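Side-chain contacts in alpha-L-rhamnosidase (Klebsiella oxytoca, PDB 4XHC), which hydrolyses terminal alpha-L-rhamnose from rhamnosides as a glycoside hydrolase of family 78: residues G519-I523 and N524-H528; I507-P510 and A511-D514; F128-T131 and L132-C136; Q215-A218 and I219-A223. All coordinates share one frame; numbering follows the deposited sequence.

Contact 1 of 4, residues G519-I523 and N524-H528. With RAM (alpha-L-rhamnopyranose), chain C.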
loop_
_atom_site.group_PDB
_atom_site.type_symbol
_atom_site.label_atom_id
_atom_site.label_comp_id
_atom_site.label_asym_id
_atom_site.label_seq_id
_atom_site.Cartn_x
_atom_site.Cartn_y
_atom_site.Cartn_z
ATOM N N GLY A 519 -0.996 -24.597 -8.512
ATOM C CA GLY A 519 -1.648 -24.924 -7.244
ATOM C C GLY A 519 -2.759 -23.977 -6.813
ATOM O O GLY A 519 -3.225 -24.068 -5.689
ATOM N N SER A 520 -3.196 -23.084 -7.705
ATOM C CA SER A 520 -4.405 -22.293 -7.499
ATOM C C SER A 520 -4.840 -21.648 -8.789
ATOM O O SER A 520 -4.034 -21.072 -9.498
ATOM C CB SER A 520 -4.152 -21.196 -6.478
ATOM O OG SER A 520 -5.271 -20.340 -6.336
ATOM N N LYS A 521 -6.126 -21.732 -9.094
ATOM C CA LYS A 521 -6.638 -21.176 -10.345
ATOM C C LYS A 521 -6.574 -19.647 -10.297
ATOM O O LYS A 521 -6.662 -19.002 -11.332
ATOM C CB LYS A 521 -8.064 -21.688 -10.617
ATOM C CG LYS A 521 -9.139 -20.880 -9.910
ATOM C CD LYS A 521 -10.356 -21.668 -9.439
ATOM C CE LYS A 521 -11.027 -20.860 -8.327
ATOM N NZ LYS A 521 -12.326 -21.410 -7.874
ATOM N N LEU A 522 -6.413 -19.080 -9.094
ATOM C CA LEU A 522 -6.254 -17.631 -8.907
ATOM C C LEU A 522 -5.013 -17.066 -9.569
ATOM O O LEU A 522 -5.000 -15.911 -9.965
ATOM C CB LEU A 522 -6.129 -17.270 -7.432
ATOM C CG LEU A 522 -7.284 -17.533 -6.478
ATOM C CD1 LEU A 522 -6.884 -17.062 -5.083
ATOM C CD2 LEU A 522 -8.548 -16.857 -6.964
ATOM N N ILE A 523 -3.955 -17.859 -9.645
ATOM C CA ILE A 523 -2.690 -17.374 -10.157
ATOM C C ILE A 523 -2.430 -17.830 -11.590
ATOM O O ILE A 523 -1.422 -17.475 -12.178
ATOM C CB ILE A 523 -1.538 -17.756 -9.204
ATOM C CG1 ILE A 523 -0.428 -16.715 -9.276
ATOM C CG2 ILE A 523 -1.003 -19.145 -9.490
ATOM C CD1 ILE A 523 0.449 -16.697 -8.047
ATOM N N ASN A 524 -3.347 -18.597 -12.171
ATOM C CA ASN A 524 -3.304 -18.824 -13.611
ATOM C C ASN A 524 -3.543 -17.491 -14.315
ATOM O O ASN A 524 -4.159 -16.580 -13.754
ATOM C CB ASN A 524 -4.370 -19.837 -14.076
ATOM C CG ASN A 524 -4.122 -21.249 -13.569
ATOM O OD1 ASN A 524 -3.071 -21.551 -12.997
ATOM N ND2 ASN A 524 -5.096 -22.129 -13.780
ATOM N N SER A 525 -3.059 -17.393 -15.547
ATOM C CA SER A 525 -3.318 -16.231 -16.399
ATOM C C SER A 525 -4.550 -16.486 -17.255
ATOM O O SER A 525 -4.733 -17.588 -17.770
ATOM C CB SER A 525 -2.100 -15.945 -17.270
ATOM O OG SER A 525 -2.427 -15.048 -18.308
ATOM N N TYR A 526 -5.403 -15.476 -17.387
ATOM C CA TYR A 526 -6.651 -15.591 -18.161
ATOM C C TYR A 526 -6.618 -14.751 -19.431
ATOM O O TYR A 526 -7.631 -14.559 -20.101
ATOM C CB TYR A 526 -7.863 -15.254 -17.276
ATOM C CG TYR A 526 -8.031 -16.299 -16.223
ATOM C CD1 TYR A 526 -8.713 -17.473 -16.489
ATOM C CD2 TYR A 526 -7.424 -16.163 -14.986
ATOM C CE1 TYR A 526 -8.823 -18.471 -15.531
ATOM C CE2 TYR A 526 -7.542 -17.145 -14.019
ATOM C CZ TYR A 526 -8.238 -18.297 -14.298
ATOM O OH TYR A 526 -8.339 -19.264 -13.333
ATOM N N CYS A 527 -5.423 -14.289 -19.771
ATOM C CA CYS A 527 -5.167 -13.650 -21.052
ATOM C C CYS A 527 -3.757 -14.043 -21.434
ATOM O O CYS A 527 -2.802 -13.398 -21.003
ATOM C CB CYS A 527 -5.294 -12.131 -20.935
ATOM S SG CYS A 527 -4.874 -11.236 -22.438
ATOM N N HIS A 528 -3.630 -15.123 -22.202
ATOM C CA HIS A 528 -2.324 -15.681 -22.535
ATOM C C HIS A 528 -2.279 -15.879 -24.026
ATOM O O HIS A 528 -3.065 -16.645 -24.577
ATOM C CB HIS A 528 -2.103 -17.015 -21.811
ATOM C CG HIS A 528 -0.775 -17.125 -21.136
ATOM N ND1 HIS A 528 -0.455 -16.403 -20.010
ATOM C CD2 HIS A 528 0.307 -17.888 -21.411
ATOM C CE1 HIS A 528 0.771 -16.704 -19.626
ATOM N NE2 HIS A 528 1.256 -17.603 -20.458
HETATM C C1 RAM C . 5.022 -20.612 -17.684
HETATM C C2 RAM C . 4.122 -19.805 -18.599
HETATM C C3 RAM C . 4.819 -19.510 -19.914
HETATM C C4 RAM C . 5.559 -20.754 -20.378
HETATM C C5 RAM C . 6.699 -21.030 -19.413
HETATM C C6 RAM C . 7.019 -22.497 -19.271
HETATM O O1 RAM C . 4.893 -20.116 -16.410
HETATM O O2 RAM C . 2.981 -20.609 -18.852
HETATM O O3 RAM C . 3.876 -19.109 -20.909
HETATM O O4 RAM C . 6.091 -20.557 -21.674
HETATM O O5 RAM C . 6.380 -20.519 -18.101
#
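The side chains of Lys-521 and Tyr-526 pass each other obliquely, and what joins the two residues is the phenol reaching the lysine's backbone. Tyr-526 OH gives its proton to Lys-521 O at 2.6 Å, with the carbonyl oxygen lying at the ring edge and in the ring plane. Seen from the acceptor, the hydroxyl is tilted 33° out of the carbonyl plane. Setting CG beside its own backbone N (chi1 -67°) swings the tyrosine ring back to this carbonyl. The aliphatic start of the lysine lies against the same hydroxyl, CB being 3.7 Å from Tyr-526 OH, while the rest of the chain bends away toward a long, weak ion pair with Glu-137. Lys-521 O takes a second, weak bond from Asn-524 N, just after the type I turn from Ser-520 to Ile-523. The amide of Asn-524 is spent on other loop residues: OD1 pairs with Ser-516 OG and ND2 with Phe-515 O.

Further along, Ser-525 OG and His-528 ND1 are hydrogen-bonded at 2.9 Å, which would hold the imidazole's rotation. Its other nitrogen, NE2, donates to O3 of the rhamnose at 3.1 Å and 161°, the hydroxyl oxygen sitting in the ring plane. Trp-530 meets the histidine edge-to-face. Chemically, the serine is a second-shell residue: with ND1 engaged by Ser-525, the imidazole is probably steadied so that NE2 offers its N-H to a single sugar hydroxyl, consistent with a part in recognising rhamnose.

Contact 2 of 4, residues I507-P510 and A511-D514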
loop_
_atom_site.group_PDB
_atom_site.type_symbol
_atom_site.label_atom_id
_atom_site.label_comp_id
_atom_site.label_asym_id
_atom_site.label_seq_id
_atom_site.Cartn_x
_atom_site.Cartn_y
_atom_site.Cartn_z
ATOM N N ILE A 507 -4.207 -21.828 -19.171
ATOM C CA ILE A 507 -4.458 -23.233 -18.853
ATOM C C ILE A 507 -5.912 -23.597 -19.160
ATOM O O ILE A 507 -6.815 -22.862 -18.778
ATOM C CB ILE A 507 -4.239 -23.483 -17.333
ATOM C CG1 ILE A 507 -2.857 -22.992 -16.873
ATOM C CG2 ILE A 507 -4.454 -24.944 -16.975
ATOM C CD1 ILE A 507 -1.684 -23.625 -17.586
ATOM N N PHE A 508 -6.147 -24.722 -19.834
ATOM C CA PHE A 508 -7.522 -25.226 -20.026
ATOM C C PHE A 508 -7.618 -26.724 -20.386
ATOM O O PHE A 508 -7.301 -27.147 -21.507
ATOM C CB PHE A 508 -8.284 -24.370 -21.060
ATOM C CG PHE A 508 -9.742 -24.744 -21.212
ATOM C CD1 PHE A 508 -10.550 -24.960 -20.096
ATOM C CD2 PHE A 508 -10.311 -24.868 -22.472
ATOM C CE1 PHE A 508 -11.881 -25.311 -20.238
ATOM C CE2 PHE A 508 -11.644 -25.221 -22.617
ATOM C CZ PHE A 508 -12.430 -25.440 -21.500
ATOM N N ASP A 509 -8.039 -27.518 -19.406
ATOM C CA ASP A 509 -8.390 -28.925 -19.600
ATOM C C ASP A 509 -9.907 -29.019 -19.397
ATOM O O ASP A 509 -10.378 -28.889 -18.269
ATOM C CB ASP A 509 -7.646 -29.796 -18.574
ATOM C CG ASP A 509 -8.075 -31.260 -18.602
ATOM O OD1 ASP A 509 -8.816 -31.678 -19.523
ATOM O OD2 ASP A 509 -7.653 -31.998 -17.682
ATOM N N PRO A 510 -10.678 -29.227 -20.484
ATOM C CA PRO A 510 -12.148 -29.263 -20.415
ATOM C C PRO A 510 -12.705 -30.185 -19.349
ATOM O O PRO A 510 -13.707 -29.860 -18.736
ATOM C CB PRO A 510 -12.548 -29.770 -21.795
ATOM C CG PRO A 510 -11.454 -29.303 -22.691
ATOM C CD PRO A 510 -10.195 -29.276 -21.875
ATOM N N ALA A 511 -12.044 -31.318 -19.129
ATOM C CA ALA A 511 -12.474 -32.287 -18.117
ATOM C C ALA A 511 -12.215 -31.832 -16.672
ATOM O O ALA A 511 -12.863 -32.342 -15.763
ATOM C CB ALA A 511 -11.815 -33.637 -18.364
ATOM N N HIS A 512 -11.264 -30.912 -16.461
ATOM C CA HIS A 512 -10.971 -30.335 -15.125
ATOM C C HIS A 512 -10.786 -28.830 -15.246
ATOM O O HIS A 512 -9.658 -28.345 -15.385
ATOM C CB HIS A 512 -9.704 -30.942 -14.511
ATOM C CG HIS A 512 -9.787 -32.420 -14.311
ATOM N ND1 HIS A 512 -9.237 -33.319 -15.200
ATOM C CD2 HIS A 512 -10.380 -33.158 -13.346
ATOM C CE1 HIS A 512 -9.476 -34.550 -14.783
ATOM N NE2 HIS A 512 -10.169 -34.479 -13.661
ATOM N N PRO A 513 -11.890 -28.070 -15.202
ATOM C CA PRO A 513 -11.714 -26.646 -15.513
ATOM C C PRO A 513 -11.026 -25.883 -14.377
ATOM O O PRO A 513 -10.483 -24.816 -14.619
ATOM C CB PRO A 513 -13.148 -26.155 -15.764
ATOM C CG PRO A 513 -14.016 -27.386 -15.764
ATOM C CD PRO A 513 -13.299 -28.400 -14.926
ATOM N N ASP A 514 -11.007 -26.466 -13.171
ATOM C CA ASP A 514 -10.299 -25.906 -11.999
ATOM C C ASP A 514 -8.775 -26.058 -12.001
ATOM O O ASP A 514 -8.102 -25.515 -11.127
ATOM C CB ASP A 514 -10.821 -26.555 -10.708
ATOM C CG ASP A 514 -12.017 -25.831 -10.129
ATOM O OD1 ASP A 514 -12.467 -24.827 -10.728
ATOM O OD2 ASP A 514 -12.509 -26.267 -9.060
#
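Asp-509 O receives the backbone N-H of His-512 at 2.9 Å, the bond that closes a type I beta turn over Pro-510 and Ala-511. The donor sits well above the carbonyl plane. Alongside this backbone bond the carboxylate of Asp-509 uses both its oxygens on residues later in the turn. OD1 accepts from Ala-511 N at 3.3 Å, and OD2 accepts from His-512 ND1 at 3.2 Å with a nearly straight N-H.

The aspartate and histidine side chains lie side by side and point the same way, with carboxylate and imidazole planes 67° apart. OD2 lies in the imidazole plane at the ND1 edge, whereas the histidine meets the carboxylate from above its plane, 47° out. Swinging CG of Asp-509 away from its own N (chi1 174°) turns the carboxylate toward the turn. The acid would be expected to favour a proton on ND1.

Just before the turn, Phe-508 packs on Tyr-492 and Trp-505, tying this otherwise exposed loop to helix 482-498. A carboxylate at the first position that accepts the N-H two residues on is the mark of an Asx turn, here nested in a type I turn.

Contact 3 of 4, residues F128-T131 and L132-C136; sequences FGET and LSEVC
Strand 122-129 ends here and the chain folds back at once, bringing Gly-129 and Glu-134 to 4.8 Å between their CA atoms, while residues 132-134 take helical backbone angles and Glu-134 N bonds to Thr-131 O at 3.3 Å. The CB of Glu-134 is directed toward the incoming strand end. It rests over Gly-129 CA at 3.7 Å, a place that the missing side chain of the glycine leaves for it. From there the extended chain crosses Thr-131 at about a right angle, and the carboxylate reaches the backbone N-H groups of Glu-130 and Thr-131. OE2 accepts from Thr-131 N at 3.0 Å, met from above the carboxylate plane, while OE1 takes a weak bond from Glu-130 N.

Thr-131 turns its hydroxyl between its own N and carbonyl carbon (chi1 61°), which faces OG1 toward two oxygens: Ser-133 OG at 3.0 Å and Glu-134 OE2 at 3.1 Å. A water bridges Phe-128 O and, weakly, Glu-134 OE1.

The carboxylates of Glu-130 and Glu-134 approach to 4.3 Å between Glu-130 OE1 and Glu-134 OE2, but Lys-240 forms salt bridges with both and should offset their repulsion. Glu-130 OE1 also accepts from Tyr-526 N. The turn is thus wedged between sheet and catalytic-domain loop: Leu-132 and Ser-133 pack on Trp-73 of strand 73-79, Val-135 on Lys-177 of strand 175-182, and Thr-131 and Glu-134 on Tyr-526 in the loop before helix 534-540.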
loop_
_atom_site.group_PDB
_atom_site.type_symbol
_atom_site.label_atom_id
_atom_site.label_comp_id
_atom_site.label_asym_id
_atom_site.label_seq_id
_atom_site.Cartn_x
_atom_site.Cartn_y
_atom_site.Cartn_z
ATOM N N PHE A 128 -7.961 -6.660 -7.625
ATOM C CA PHE A 128 -8.154 -6.708 -9.067
ATOM C C PHE A 128 -8.221 -8.145 -9.550
ATOM O O PHE A 128 -7.398 -8.973 -9.150
ATOM C CB PHE A 128 -6.969 -6.061 -9.758
ATOM C CG PHE A 128 -6.743 -4.627 -9.389
ATOM C CD1 PHE A 128 -6.023 -4.298 -8.246
ATOM C CD2 PHE A 128 -7.202 -3.605 -10.211
ATOM C CE1 PHE A 128 -5.783 -2.970 -7.921
ATOM C CE2 PHE A 128 -6.977 -2.281 -9.881
ATOM C CZ PHE A 128 -6.261 -1.961 -8.739
ATOM N N GLY A 129 -9.153 -8.438 -10.448
ATOM C CA GLY A 129 -9.279 -9.791 -10.983
ATOM C C GLY A 129 -9.588 -9.863 -12.463
ATOM O O GLY A 129 -10.356 -9.059 -12.979
ATOM N N GLU A 130 -8.988 -10.833 -13.145
ATOM C CA GLU A 130 -9.350 -11.118 -14.521
ATOM C C GLU A 130 -10.684 -11.865 -14.572
ATOM O O GLU A 130 -11.460 -11.689 -15.513
ATOM C CB GLU A 130 -8.264 -11.950 -15.210
ATOM C CG GLU A 130 -6.887 -11.303 -15.303
ATOM C CD GLU A 130 -5.874 -12.225 -15.969
ATOM O OE1 GLU A 130 -5.551 -13.277 -15.373
ATOM O OE2 GLU A 130 -5.392 -11.923 -17.080
ATOM N N THR A 131 -10.932 -12.720 -13.579
ATOM C CA THR A 131 -12.241 -13.365 -13.406
ATOM C C THR A 131 -12.933 -12.851 -12.149
ATOM O O THR A 131 -12.298 -12.269 -11.274
ATOM C CB THR A 131 -12.125 -14.893 -13.279
ATOM O OG1 THR A 131 -11.339 -15.243 -12.121
ATOM C CG2 THR A 131 -11.487 -15.465 -14.511
ATOM N N LEU A 132 -14.235 -13.081 -12.051
ATOM C CA LEU A 132 -14.966 -12.687 -10.861
ATOM C C LEU A 132 -14.429 -13.415 -9.633
ATOM O O LEU A 132 -14.327 -12.828 -8.559
ATOM C CB LEU A 132 -16.456 -12.963 -11.024
ATOM C CG LEU A 132 -17.368 -12.487 -9.886
ATOM C CD1 LEU A 132 -17.213 -10.993 -9.642
ATOM C CD2 LEU A 132 -18.818 -12.847 -10.188
ATOM N N SER A 133 -14.057 -14.679 -9.788
ATOM C CA SER A 133 -13.585 -15.464 -8.649
ATOM C C SER A 133 -12.370 -14.827 -7.940
ATOM O O SER A 133 -12.194 -15.008 -6.740
ATOM C CB SER A 133 -13.305 -16.932 -9.053
ATOM O OG SER A 133 -12.198 -17.067 -9.943
ATOM N N GLU A 134 -11.554 -14.068 -8.667
ATOM C CA GLU A 134 -10.352 -13.465 -8.081
ATOM C C GLU A 134 -10.623 -12.328 -7.097
ATOM O O GLU A 134 -9.749 -11.981 -6.299
ATOM C CB GLU A 134 -9.412 -12.984 -9.180
ATOM C CG GLU A 134 -8.839 -14.116 -10.020
ATOM C CD GLU A 134 -8.107 -13.626 -11.252
ATOM O OE1 GLU A 134 -7.102 -12.876 -11.105
ATOM O OE2 GLU A 134 -8.556 -14.004 -12.361
ATOM N N VAL A 135 -11.818 -11.749 -7.142
ATOM C CA VAL A 135 -12.199 -10.742 -6.156
ATOM C C VAL A 135 -13.197 -11.271 -5.106
ATOM O O VAL A 135 -13.704 -10.505 -4.287
ATOM C CB VAL A 135 -12.731 -9.453 -6.841
ATOM C CG1 VAL A 135 -11.672 -8.876 -7.779
ATOM C CG2 VAL A 135 -14.035 -9.699 -7.600
ATOM N N CYS A 136 -13.468 -12.574 -5.138
ATOM C CA CYS A 136 -14.359 -13.226 -4.167
ATOM C C CYS A 136 -13.665 -14.243 -3.276
ATOM O O CYS A 136 -14.060 -14.432 -2.140
ATOM C CB CYS A 136 -15.495 -13.929 -4.887
ATOM S SG CYS A 136 -16.390 -12.802 -5.961
HETATM O O HOH W 1 -5.082 -10.816 -9.290
#

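Contact 4 of 4, residues Q215-A218 and I219-A223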
loop_
_atom_site.group_PDB
_atom_site.type_symbol
_atom_site.label_atom_id
_atom_site.label_comp_id
_atom_site.label_asym_id
_atom_site.label_seq_id
_atom_site.Cartn_x
_atom_site.Cartn_y
_atom_site.Cartn_z
ATOM N N GLN A 215 -19.569 -18.649 -35.446
ATOM C CA GLN A 215 -18.900 -19.154 -34.251
ATOM C C GLN A 215 -17.377 -18.987 -34.323
ATOM O O GLN A 215 -16.729 -18.750 -33.304
ATOM C CB GLN A 215 -19.265 -20.614 -34.003
ATOM C CG GLN A 215 -19.065 -21.021 -32.553
ATOM C CD GLN A 215 -19.090 -22.523 -32.347
ATOM O OE1 GLN A 215 -19.689 -23.275 -33.136
ATOM N NE2 GLN A 215 -18.442 -22.973 -31.272
ATOM N N LEU A 216 -16.807 -19.125 -35.518
ATOM C CA LEU A 216 -15.387 -18.842 -35.719
ATOM C C LEU A 216 -15.085 -17.344 -35.601
ATOM O O LEU A 216 -14.004 -16.961 -35.145
ATOM C CB LEU A 216 -14.916 -19.348 -37.080
ATOM C CG LEU A 216 -14.908 -20.855 -37.308
ATOM C CD1 LEU A 216 -14.473 -21.159 -38.736
ATOM C CD2 LEU A 216 -14.001 -21.567 -36.313
ATOM N N ARG A 217 -16.026 -16.504 -36.034
ATOM C CA ARG A 217 -15.882 -15.054 -35.904
ATOM C C ARG A 217 -15.762 -14.650 -34.436
ATOM O O ARG A 217 -14.897 -13.852 -34.081
ATOM C CB ARG A 217 -17.057 -14.322 -36.564
ATOM C CG ARG A 217 -17.023 -12.807 -36.379
ATOM C CD ARG A 217 -18.070 -12.070 -37.218
ATOM N NE ARG A 217 -18.019 -12.471 -38.625
ATOM C CZ ARG A 217 -17.045 -12.145 -39.479
ATOM N NH1 ARG A 217 -16.016 -11.392 -39.100
ATOM N NH2 ARG A 217 -17.095 -12.579 -40.732
ATOM N N ALA A 218 -16.626 -15.217 -33.595
ATOM C CA ALA A 218 -16.624 -14.940 -32.155
ATOM C C ALA A 218 -15.306 -15.348 -31.493
ATOM O O ALA A 218 -14.788 -14.636 -30.636
ATOM C CB ALA A 218 -17.790 -15.653 -31.486
ATOM N N ILE A 219 -14.774 -16.494 -31.906
ATOM C CA ILE A 219 -13.480 -16.986 -31.427
ATOM C C ILE A 219 -12.334 -16.085 -31.886
ATOM O O ILE A 219 -11.431 -15.767 -31.112
ATOM C CB ILE A 219 -13.236 -18.437 -31.898
ATOM C CG1 ILE A 219 -14.171 -19.385 -31.146
ATOM C CG2 ILE A 219 -11.793 -18.859 -31.679
ATOM C CD1 ILE A 219 -14.261 -20.775 -31.741
ATOM N N ASP A 220 -12.367 -15.686 -33.150
ATOM C CA ASP A 220 -11.365 -14.768 -33.677
ATOM C C ASP A 220 -11.352 -13.437 -32.914
ATOM O O ASP A 220 -10.279 -12.908 -32.625
ATOM C CB ASP A 220 -11.591 -14.529 -35.172
ATOM C CG ASP A 220 -10.598 -13.536 -35.765
ATOM O OD1 ASP A 220 -9.448 -13.932 -36.076
ATOM O OD2 ASP A 220 -10.976 -12.352 -35.924
ATOM N N ASN A 221 -12.526 -12.902 -32.580
ATOM C CA ASN A 221 -12.595 -11.644 -31.825
ATOM C C ASN A 221 -11.926 -11.752 -30.467
ATOM O O ASN A 221 -11.166 -10.873 -30.071
ATOM C CB ASN A 221 -14.034 -11.166 -31.651
ATOM C CG ASN A 221 -14.619 -10.619 -32.931
ATOM O OD1 ASN A 221 -13.919 -10.016 -33.747
ATOM N ND2 ASN A 221 -15.911 -10.821 -33.118
ATOM N N VAL A 222 -12.193 -12.837 -29.760
ATOM C CA VAL A 222 -11.565 -13.055 -28.463
ATOM C C VAL A 222 -10.052 -13.251 -28.598
ATOM O O VAL A 222 -9.280 -12.747 -27.782
ATOM C CB VAL A 222 -12.212 -14.246 -27.750
ATOM C CG1 VAL A 222 -11.409 -14.657 -26.523
ATOM C CG2 VAL A 222 -13.643 -13.892 -27.365
ATOM N N ALA A 223 -9.634 -13.968 -29.636
ATOM C CA ALA A 223 -8.214 -14.195 -29.911
ATOM C C ALA A 223 -7.456 -12.896 -30.144
ATOM O O ALA A 223 -6.409 -12.670 -29.561
ATOM C CB ALA A 223 -8.056 -15.102 -31.117
#
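Ile-219 lays its longer branch over the preceding turn of helix 214-230, with CG1 3.4 Å from Gln-215 O. That branch is directed opposite the carbonyl carbon and beside the backbone N (chi1 -71°), and the chain runs on extended to CD1, still near the same oxygen. One position further, Asp-220 sets its CB 3.4 Å from Leu-216 O and sends its carboxylate off the helix. Arg-217 and Asn-221 slant across one another, guanidinium and amide planes 46° apart, and touch through the methylene chain: Arg-217 CG lies 4.0 Å from Asn-221 ND2. Val-222 brings CG2 to 3.5 Å from Ala-218 O.

These one-turn neighbours are spaced by four successive i to i+4 backbone bonds, among them Asp-220 N to Leu-216 O at 2.9 Å and Asn-221 N to Arg-217 O at 3.0 Å. Asp-213 OD1 accepts from Gln-215 N and, weakly, from Leu-216 N at the start of the helix.

In the next shell, Leu-216 packs on Ile-489 and Ile-538, and Ile-219 on Val-497 and Pro-534, so this side of the helix sits against helices 482-498 and 534-540, with Phe-504 of the intervening loop also against Ile-219. Asp-220 OD2 forms a salt bridge with Arg-539, while Arg-217 bends away to a weak bond with Ala-209 O. The chemistry therefore divides: within the helix there are backbone bonds, with side-chain carbons resting on carbonyl oxygens one turn back, and the charged ends go to neighbours, so that buried Asp-220 has its charge met by the C-terminal helix, which probably stabilises the ionised carboxylate.

Contact 1 lies between two of the others. Its centre is about 11 Å from that of contact 3, and the two touch through Tyr-526 and Glu-130, so the N-terminal-domain turn meets the loop that carries His-528 to rhamnose. Contact 2 is about 12 Å off, centre to centre, and packs on contact 1 through Asp-514 and Ile-507. Contact 4 stands apart, its nearest atoms about 7 Å from contact 1, though its helix 214-230 reaches Cys-527 further along. Of the four, contact 1 alone holds a sugar-pocket residue; the side chain of Glu-130 in contact 3 remains about 12 Å from a bound rhamnose.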